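Long-range contact in polymerase X (Deinococcus radiodurans, PDB 2W9M), which probably catalyses template-directed DNA synthesis as a family X DNA polymerase and carries a zinc-binding domain related to the polymerase and histidinol phosphatase family: residues G175-L180 against L200-T205. Residues are numbered along the deposited sequence; the frame is centred on the assembly and turned at random.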
loop_
_atom_site.group_PDB
_atom_site.type_symbol
_atom_site.label_atom_id
_atom_site.label_comp_id
_atom_site.label_asym_id
_atom_site.label_seq_id
_atom_site.Cartn_x
_atom_site.Cartn_y
_atom_site.Cartn_z
ATOM N N GLY A 175 1.624 -19.565 -13.644
ATOM C CA GLY A 175 0.728 -20.706 -13.553
ATOM C C GLY A 175 0.572 -21.456 -14.865
ATOM O O GLY A 175 0.430 -22.680 -14.875
ATOM N N ALA A 176 0.606 -20.724 -15.976
ATOM C CA ALA A 176 0.437 -21.322 -17.300
ATOM C C ALA A 176 1.758 -21.803 -17.898
ATOM O O ALA A 176 1.774 -22.453 -18.942
ATOM C CB ALA A 176 -0.237 -20.334 -18.240
ATOM N N LEU A 177 2.859 -21.486 -17.222
ATOM C CA LEU A 177 4.197 -21.799 -17.716
ATOM C C LEU A 177 4.934 -22.752 -16.786
ATOM O O LEU A 177 6.165 -22.748 -16.736
ATOM C CB LEU A 177 5.007 -20.509 -17.850
ATOM C CG LEU A 177 4.902 -19.713 -19.150
ATOM C CD1 LEU A 177 3.731 -20.164 -20.001
ATOM C CD2 LEU A 177 4.822 -18.225 -18.838
ATOM N N THR A 178 4.180 -23.575 -16.063
ATOM C CA THR A 178 4.728 -24.360 -14.951
ATOM C C THR A 178 5.951 -25.220 -15.296
ATOM O O THR A 178 6.929 -25.244 -14.541
ATOM C CB THR A 178 3.648 -25.246 -14.292
ATOM O OG1 THR A 178 2.491 -24.452 -14.005
ATOM C CG2 THR A 178 4.173 -25.841 -12.996
ATOM N N ASP A 179 5.900 -25.929 -16.421
ATOM C CA ASP A 179 6.995 -26.835 -16.778
ATOM C C ASP A 179 8.208 -26.146 -17.406
ATOM O O ASP A 179 9.175 -26.812 -17.776
ATOM C CB ASP A 179 6.511 -27.987 -17.661
ATOM C CG ASP A 179 6.478 -29.313 -16.915
ATOM O OD1 ASP A 179 5.762 -29.414 -15.894
ATOM O OD2 ASP A 179 7.177 -30.255 -17.349
ATOM N N LEU A 180 8.150 -24.821 -17.519
ATOM C CA LEU A 180 9.275 -24.038 -18.019
ATOM C C LEU A 180 10.007 -23.376 -16.858
ATOM O O LEU A 180 10.860 -22.515 -17.055
ATOM C CB LEU A 180 8.802 -22.985 -19.025
ATOM C CG LEU A 180 7.836 -23.480 -20.101
ATOM C CD1 LEU A 180 7.526 -22.380 -21.107
ATOM C CD2 LEU A 180 8.396 -24.709 -20.805
ATOM N N LEU A 200 8.763 -11.905 -16.288
ATOM C CA LEU A 200 8.904 -13.298 -15.904
ATOM C C LEU A 200 10.155 -13.855 -16.572
ATOM O O LEU A 200 10.561 -13.399 -17.641
ATOM C CB LEU A 200 7.673 -14.084 -16.367
ATOM C CG LEU A 200 6.989 -15.055 -15.404
ATOM C CD1 LEU A 200 6.799 -14.407 -14.048
ATOM C CD2 LEU A 200 5.651 -15.507 -15.968
ATOM N N THR A 201 10.777 -14.836 -15.940
ATOM C CA THR A 201 11.906 -15.512 -16.555
ATOM C C THR A 201 11.566 -17.000 -16.699
ATOM O O THR A 201 10.781 -17.544 -15.924
ATOM C CB THR A 201 13.204 -15.269 -15.761
ATOM O OG1 THR A 201 14.267 -14.942 -16.664
ATOM C CG2 THR A 201 13.567 -16.482 -14.926
ATOM N N VAL A 202 12.142 -17.651 -17.701
ATOM C CA VAL A 202 11.684 -18.976 -18.111
ATOM C C VAL A 202 12.784 -19.715 -18.886
ATOM O O VAL A 202 13.553 -19.087 -19.614
ATOM C CB VAL A 202 10.421 -18.840 -18.996
ATOM C CG1 VAL A 202 10.432 -19.844 -20.136
ATOM C CG2 VAL A 202 9.152 -18.952 -18.156
ATOM N N THR A 203 12.879 -21.034 -18.719
ATOM C CA THR A 203 13.778 -21.831 -19.554
ATOM C C THR A 203 12.988 -22.546 -20.646
ATOM O O THR A 203 11.920 -23.104 -20.391
ATOM C CB THR A 203 14.586 -22.881 -18.763
ATOM O OG1 THR A 203 13.805 -24.069 -18.604
ATOM C CG2 THR A 203 14.998 -22.355 -17.402
ATOM N N GLY A 204 13.517 -22.528 -21.863
ATOM C CA GLY A 204 12.817 -23.092 -23.000
ATOM C C GLY A 204 12.917 -22.149 -24.178
ATOM O O GLY A 204 13.703 -21.208 -24.154
ATOM N N THR A 205 12.117 -22.394 -25.207
ATOM C CA THR A 205 12.164 -21.582 -26.417
ATOM C C THR A 205 10.887 -20.754 -26.577
ATOM O O THR A 205 9.850 -21.090 -26.003
ATOM C CB THR A 205 12.380 -22.464 -27.667
ATOM O OG1 THR A 205 11.178 -23.193 -27.960
ATOM C CG2 THR A 205 13.522 -23.446 -27.432
#
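Leu180 lies against Val202 and Thr203 and makes the tight part of this contact. Its CB sits 3.7 Å from Val202 CG1. The same Leu180 CB is 3.4 Å from Thr203 O. CD1 also meets the valine methyl, at 4.0 Å from Val202 CG1. Chi1 of -47° puts CG anti to the carbonyl carbon, beside the backbone N, and the methyl CD2 of Leu180 passes 3.9 Å from Thr203 O. Gly204 follows with a backbone bend that itself calls for glycine, since a side chain there would be jammed against Thr203 O.

The carbonyl of Leu180 makes the one hydrogen bond between the segments. Thr203 N donates to Leu180 O over 3.0 Å. The N-H points almost straight at the oxygen (163°), and the donor lies in the carbonyl plane.

Leu177 packs more lightly. Its CD2 meets Leu200 CD2 at 4.0 Å, methyl to methyl. Its CG stands 4.4 Å from Val202 CG2. Ile235 of strand 231-238 touches both Leu177 and Leu200, and Arg212 of helix 206-212 lies on Leu177 and Leu180.

The solvent side is the turn after helix 163-176. Thr178 and Asp179 are exposed there and do not touch residues 200-205. Thr178 OG1 reaches back to Gly175 O in a weak bond, while Leu180 N bonds to Leu177 O within the turn. Thr203 is partly exposed, and its side chain makes no hydrogen bond to Leu180.

The contact joins this turn to the last part of strand 194-203, in a mixed sheet consistent with the palm of family X polymerases. It lies away from the zinc sites. Its chemistry is mainly apolar, which implies plain packing with one directional backbone link fixing Leu180 beside Thr203.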